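PDB 4R1D: Alpha/beta hydrolase from Pseudomonas aeruginosa PAO1, which binds calcium and is probably a lipase effector (Tle4) of the H2 type VI secretion system, captured here with its inhibitor Tli4. Local coordinates for residues A[330-334]-A[501-505]; A[435-441]-A[493-499]. All blocks are in the same frame, centred on the assembly; numbering follows the deposited sequence.

Interaction 1: residues A[330-334]-A[501-505]; sequences AEYRE and PTDSG
D503 faces Y332 and R333 from the start of helix 502-505, and the three residues share an ordered water. Its CG stands beside its own backbone N (chi1 -72°), which sends the carboxylate off the helix toward the arginine. There the extended aliphatic part of R333 runs past the acid, with CD 3.3 Å from D503 OD2. Guanidinium and carboxylate planes differ by 28°, yet OD2 lies well out of the guanidinium plane and no N-H points at it; the salt bridge from R333 NE to D503 OD2 is long, 3.7 Å, and rests on charge. The stronger charged partners of the pair lie elsewhere: R333 NH2 reaches D442 and D490, while D503 OD2 takes R441 NE.

The contact ties the loop between helix 321-324 and strand 339-342, which leads into the small mixed sheet, to the short helix 502-505, upstream of strand 515-519, the last strand of the parallel sheet of this alpha/beta hydrolase fold. Direct hydrogen bonds between the segments are absent, and water does the bridging. One molecule accepts from Y332 OH and R333 NH1 and donates to D503 OD2 (2.8 Å). A second accepts from R333 N (2.9 Å) and donates to D503 O, linking the two backbones.

With CG anti to the backbone N (chi1 178°), the Y332 side chain reaches across to the helix start. S504 CB approaches the ring obliquely, 3.9 Å from CE1, and the phenol oxygen rests 3.4 Å from CG of P501, the N-cap residue, whose ring crosses the tyrosine at about a right angle. That hydroxyl also accepts a hydrogen bond from S288 N, and W338 packs edge-to-face with the same aromatic ring. S504 OG turns instead to G286 and T285.

Interaction 2: residues A[435-441]-A[493-499]; sequences DSRHSWR and GSGGDET
A glycine-rich loop, 493-499, lies against the loop after strand 427-432. Both belong to the long connection between strands 427-432 and 515-519, the last two of the parallel sheet; in alpha/beta hydrolases the catalytic acid commonly follows the penultimate strand. S439 sits at the centre. Its OG accepts from E498 N at 2.9 Å (N-H...O angle 146°) and donates to R437 O at 2.7 Å, coming from above that carbonyl plane, so one buried hydroxyl joins both backbones. G496, lacking a side chain, lets its CA come within 3.4 Å of the same OG, and G495 CA lies 3.4 Å from R437 O. Next to them D497 forms an Asx turn, OD1 accepting from T499 N and also from V500 N.

On the outer side R437 and E498 form a salt bridge, R437 NH1 to E498 OE2 at 2.9 Å, whose hydrogen bond is weak. The oxygen is at the guanidinium edge, though the carboxylate is turned 73° from the guanidinium plane; R437 NE is held separately by G532 O. At the other end S494 OG donates to the syn lone pair of D435 OD1 at a short 2.5 Å, and K522 NZ binds both side chains. Beyond its salt bridge to D503, R441, bent at chi2 (-96°), lays its guanidinium flat over the G493-S494 peptide, with S494 N 3.5 Å above its centre.

Every touching residue of interaction 1 is buried, whereas interaction 2 runs from a buried middle to an outer end where D435 is exposed. The first relies on ordered water and a long charge pair between a loop and a helix start; the second has direct hydrogen bonds between two loops. In sequence both segments of interaction 2 fall between the two segments of interaction 1, and the 493-499 loop leads into helix 502-505. They meet through R441, whose NE lies 2.8 Å from D503 OD2 in a salt bridge, and through T502 OG1, probably hydrogen-bonded to S494 O. Both lie away from the calcium site.

Interaction 1: residues A[330-334]-A[501-505]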
loop_
_atom_site.group_PDB
_atom_site.type_symbol
_atom_site.label_atom_id
_atom_site.label_comp_id
_atom_site.label_asym_id
_atom_site.label_seq_id
_atom_site.Cartn_x
_atom_site.Cartn_y
_atom_site.Cartn_z
ATOM N N ALA A 330 -9.641 -5.818 -19.224
ATOM C CA ALA A 330 -10.572 -6.136 -20.315
ATOM C C ALA A 330 -10.551 -7.626 -20.660
ATOM O O ALA A 330 -11.520 -8.156 -21.200
ATOM C CB ALA A 330 -10.244 -5.305 -21.571
ATOM N N GLU A 331 -9.436 -8.287 -20.363
ATOM C CA GLU A 331 -9.234 -9.701 -20.707
ATOM C C GLU A 331 -9.678 -10.661 -19.605
ATOM O O GLU A 331 -9.720 -11.879 -19.789
ATOM C CB GLU A 331 -7.759 -9.953 -21.031
ATOM C CG GLU A 331 -7.263 -9.295 -22.314
ATOM C CD GLU A 331 -6.975 -7.810 -22.150
ATOM O OE1 GLU A 331 -6.553 -7.386 -21.048
ATOM O OE2 GLU A 331 -7.167 -7.059 -23.134
ATOM N N TYR A 332 -9.976 -10.107 -18.443
ATOM C CA TYR A 332 -10.424 -10.884 -17.293
ATOM C C TYR A 332 -11.623 -11.738 -17.685
ATOM O O TYR A 332 -12.542 -11.238 -18.321
ATOM C CB TYR A 332 -10.846 -9.875 -16.231
ATOM C CG TYR A 332 -11.397 -10.396 -14.932
ATOM C CD1 TYR A 332 -10.552 -10.720 -13.879
ATOM C CD2 TYR A 332 -12.769 -10.478 -14.721
ATOM C CE1 TYR A 332 -11.065 -11.137 -12.667
ATOM C CE2 TYR A 332 -13.288 -10.891 -13.516
ATOM C CZ TYR A 332 -12.426 -11.226 -12.489
ATOM O OH TYR A 332 -12.924 -11.643 -11.280
ATOM N N ARG A 333 -11.611 -13.017 -17.319
ATOM C CA ARG A 333 -12.756 -13.893 -17.589
ATOM C C ARG A 333 -13.005 -13.976 -19.100
ATOM O O ARG A 333 -14.145 -14.111 -19.555
ATOM C CB ARG A 333 -13.988 -13.366 -16.842
ATOM C CG ARG A 333 -15.105 -14.384 -16.606
ATOM C CD ARG A 333 -16.026 -13.900 -15.498
ATOM N NE ARG A 333 -17.203 -14.745 -15.334
ATOM C CZ ARG A 333 -18.032 -14.678 -14.301
ATOM N NH1 ARG A 333 -17.801 -13.823 -13.296
ATOM N NH2 ARG A 333 -19.088 -15.478 -14.265
ATOM N N GLU A 334 -11.919 -13.899 -19.866
ATOM C CA GLU A 334 -11.971 -13.956 -21.323
ATOM C C GLU A 334 -12.983 -12.950 -21.889
ATOM O O GLU A 334 -13.645 -13.216 -22.895
ATOM C CB GLU A 334 -12.293 -15.390 -21.795
ATOM C CG GLU A 334 -11.249 -16.450 -21.383
ATOM C CD GLU A 334 -11.713 -17.889 -21.624
ATOM O OE1 GLU A 334 -12.868 -18.220 -21.273
ATOM O OE2 GLU A 334 -10.919 -18.700 -22.155
ATOM N N PRO A 501 -10.492 -14.723 -7.915
ATOM C CA PRO A 501 -11.364 -15.740 -8.530
ATOM C C PRO A 501 -10.543 -16.617 -9.453
ATOM O O PRO A 501 -9.567 -16.159 -10.035
ATOM C CB PRO A 501 -12.346 -14.906 -9.353
ATOM C CG PRO A 501 -12.416 -13.598 -8.606
ATOM C CD PRO A 501 -10.997 -13.356 -8.127
ATOM N N THR A 502 -10.938 -17.872 -9.597
ATOM C CA THR A 502 -10.248 -18.767 -10.504
ATOM C C THR A 502 -10.123 -18.155 -11.917
ATOM O O THR A 502 -9.126 -18.370 -12.604
ATOM C CB THR A 502 -10.958 -20.144 -10.527
ATOM O OG1 THR A 502 -11.094 -20.618 -9.177
ATOM C CG2 THR A 502 -10.159 -21.157 -11.330
ATOM N N ASP A 503 -11.131 -17.385 -12.340
ATOM C CA ASP A 503 -11.076 -16.653 -13.608
ATOM C C ASP A 503 -9.687 -16.071 -13.848
ATOM O O ASP A 503 -9.114 -16.204 -14.922
ATOM C CB ASP A 503 -12.058 -15.468 -13.594
ATOM C CG ASP A 503 -13.507 -15.896 -13.682
ATOM O OD1 ASP A 503 -13.796 -16.842 -14.440
ATOM O OD2 ASP A 503 -14.355 -15.271 -12.999
ATOM N N SER A 504 -9.173 -15.405 -12.822
ATOM C CA SER A 504 -7.917 -14.653 -12.890
ATOM C C SER A 504 -6.733 -15.556 -12.518
ATOM O O SER A 504 -5.669 -15.497 -13.134
ATOM C CB SER A 504 -8.021 -13.441 -11.940
ATOM O OG SER A 504 -6.798 -12.701 -11.847
ATOM N N GLY A 505 -6.914 -16.399 -11.512
ATOM C CA GLY A 505 -5.851 -17.310 -11.119
ATOM C C GLY A 505 -5.367 -18.225 -12.242
ATOM O O GLY A 505 -4.188 -18.563 -12.317
HETATM O O HOH W 1 -15.087 -12.848 -11.870
HETATM O O HOH W 2 -8.964 -13.938 -16.562
#

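Interaction 2: residues A[435-441]-A[493-499]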
loop_
_atom_site.group_PDB
_atom_site.type_symbol
_atom_site.label_atom_id
_atom_site.label_comp_id
_atom_site.label_asym_id
_atom_site.label_seq_id
_atom_site.Cartn_x
_atom_site.Cartn_y
_atom_site.Cartn_z
ATOM N N ASP A 435 -14.139 -24.195 -5.172
ATOM C CA ASP A 435 -15.520 -23.734 -5.215
ATOM C C ASP A 435 -16.137 -23.521 -3.833
ATOM O O ASP A 435 -17.259 -23.031 -3.736
ATOM C CB ASP A 435 -16.368 -24.677 -6.068
ATOM C CG ASP A 435 -16.222 -24.394 -7.551
ATOM O OD1 ASP A 435 -16.306 -23.207 -7.936
ATOM O OD2 ASP A 435 -16.017 -25.346 -8.332
ATOM N N SER A 436 -15.404 -23.853 -2.767
ATOM C CA SER A 436 -15.874 -23.524 -1.417
ATOM C C SER A 436 -15.433 -22.127 -0.969
ATOM O O SER A 436 -15.651 -21.731 0.175
ATOM C CB SER A 436 -15.446 -24.582 -0.392
ATOM O OG SER A 436 -14.074 -24.446 -0.060
ATOM N N ARG A 437 -14.816 -21.373 -1.875
ATOM C CA ARG A 437 -14.435 -19.999 -1.570
ATOM C C ARG A 437 -14.979 -19.115 -2.676
ATOM O O ARG A 437 -14.352 -18.988 -3.722
ATOM C CB ARG A 437 -12.915 -19.882 -1.484
ATOM C CG ARG A 437 -12.307 -20.847 -0.488
ATOM C CD ARG A 437 -10.864 -20.517 -0.213
ATOM N NE ARG A 437 -10.223 -21.458 0.707
ATOM C CZ ARG A 437 -10.174 -21.311 2.027
ATOM N NH1 ARG A 437 -10.746 -20.268 2.614
ATOM N NH2 ARG A 437 -9.544 -22.213 2.766
ATOM N N HIS A 438 -16.157 -18.534 -2.451
ATOM C CA HIS A 438 -16.896 -17.864 -3.523
ATOM C C HIS A 438 -16.119 -16.710 -4.150
ATOM O O HIS A 438 -16.263 -16.438 -5.347
ATOM C CB HIS A 438 -18.296 -17.423 -3.058
ATOM C CG HIS A 438 -18.318 -16.141 -2.282
ATOM N ND1 HIS A 438 -18.070 -16.084 -0.928
ATOM C CD2 HIS A 438 -18.597 -14.870 -2.667
ATOM C CE1 HIS A 438 -18.175 -14.833 -0.514
ATOM N NE2 HIS A 438 -18.492 -14.077 -1.551
ATOM N N SER A 439 -15.313 -16.034 -3.332
ATOM C CA SER A 439 -14.356 -15.039 -3.811
ATOM C C SER A 439 -15.003 -13.869 -4.562
ATOM O O SER A 439 -14.342 -13.220 -5.373
ATOM C CB SER A 439 -13.322 -15.705 -4.723
ATOM O OG SER A 439 -12.731 -16.851 -4.122
ATOM N N TRP A 440 -16.277 -13.602 -4.288
ATOM C CA TRP A 440 -17.028 -12.566 -5.007
ATOM C C TRP A 440 -16.878 -12.701 -6.517
ATOM O O TRP A 440 -16.891 -11.708 -7.255
ATOM C CB TRP A 440 -16.606 -11.164 -4.528
ATOM C CG TRP A 440 -16.898 -11.006 -3.081
ATOM C CD1 TRP A 440 -15.999 -10.991 -2.056
ATOM C CD2 TRP A 440 -18.195 -10.911 -2.483
ATOM N NE1 TRP A 440 -16.659 -10.872 -0.851
ATOM C CE2 TRP A 440 -18.008 -10.820 -1.089
ATOM C CE3 TRP A 440 -19.497 -10.883 -2.993
ATOM C CZ2 TRP A 440 -19.073 -10.707 -0.201
ATOM C CZ3 TRP A 440 -20.554 -10.771 -2.114
ATOM C CH2 TRP A 440 -20.340 -10.687 -0.731
ATOM N N ARG A 441 -16.769 -13.942 -6.976
ATOM C CA ARG A 441 -16.474 -14.205 -8.377
ATOM C C ARG A 441 -17.612 -13.719 -9.281
ATOM O O ARG A 441 -17.369 -13.147 -10.342
ATOM C CB ARG A 441 -16.195 -15.692 -8.580
ATOM C CG ARG A 441 -15.760 -16.045 -9.990
ATOM C CD ARG A 441 -16.948 -16.519 -10.858
ATOM N NE ARG A 441 -16.483 -16.821 -12.201
ATOM C CZ ARG A 441 -16.967 -17.783 -12.988
ATOM N NH1 ARG A 441 -17.957 -18.568 -12.578
ATOM N NH2 ARG A 441 -16.435 -17.959 -14.184
ATOM N N GLY A 493 -13.924 -21.079 -14.291
ATOM C CA GLY A 493 -13.463 -19.880 -13.601
ATOM C C GLY A 493 -14.139 -19.575 -12.273
ATOM O O GLY A 493 -13.843 -18.558 -11.643
ATOM N N SER A 494 -15.026 -20.463 -11.828
ATOM C CA SER A 494 -15.748 -20.261 -10.568
ATOM C C SER A 494 -14.848 -20.444 -9.347
ATOM O O SER A 494 -13.749 -21.003 -9.448
ATOM C CB SER A 494 -16.937 -21.233 -10.460
ATOM O OG SER A 494 -16.468 -22.570 -10.351
ATOM N N GLY A 495 -15.336 -19.992 -8.195
ATOM C CA GLY A 495 -14.582 -20.065 -6.951
ATOM C C GLY A 495 -13.282 -19.264 -6.982
ATOM O O GLY A 495 -13.128 -18.338 -7.772
ATOM N N GLY A 496 -12.335 -19.649 -6.132
ATOM C CA GLY A 496 -11.034 -19.002 -6.120
ATOM C C GLY A 496 -10.325 -19.263 -4.809
ATOM O O GLY A 496 -10.379 -20.378 -4.276
ATOM N N ASP A 497 -9.656 -18.239 -4.285
ATOM C CA ASP A 497 -8.948 -18.387 -3.018
ATOM C C ASP A 497 -9.407 -17.348 -1.996
ATOM O O ASP A 497 -8.701 -17.082 -1.033
ATOM C CB ASP A 497 -7.429 -18.309 -3.238
ATOM C CG ASP A 497 -6.964 -16.916 -3.644
ATOM O OD1 ASP A 497 -7.796 -15.993 -3.612
ATOM O OD2 ASP A 497 -5.769 -16.740 -3.976
ATOM N N GLU A 498 -10.600 -16.786 -2.224
ATOM C CA GLU A 498 -11.225 -15.758 -1.383
ATOM C C GLU A 498 -10.984 -14.366 -1.947
ATOM O O GLU A 498 -11.859 -13.505 -1.888
ATOM C CB GLU A 498 -10.773 -15.811 0.083
ATOM C CG GLU A 498 -10.942 -17.167 0.737
ATOM C CD GLU A 498 -11.950 -17.167 1.854
ATOM O OE1 GLU A 498 -11.990 -16.180 2.629
ATOM O OE2 GLU A 498 -12.695 -18.167 1.954
ATOM N N THR A 499 -9.796 -14.153 -2.502
ATOM C CA THR A 499 -9.446 -12.843 -3.045
ATOM C C THR A 499 -9.296 -12.837 -4.562
ATOM O O THR A 499 -9.675 -11.866 -5.213
ATOM C CB THR A 499 -8.161 -12.299 -2.406
ATOM O OG1 THR A 499 -8.455 -11.866 -1.078
ATOM C CG2 THR A 499 -7.623 -11.113 -3.211
#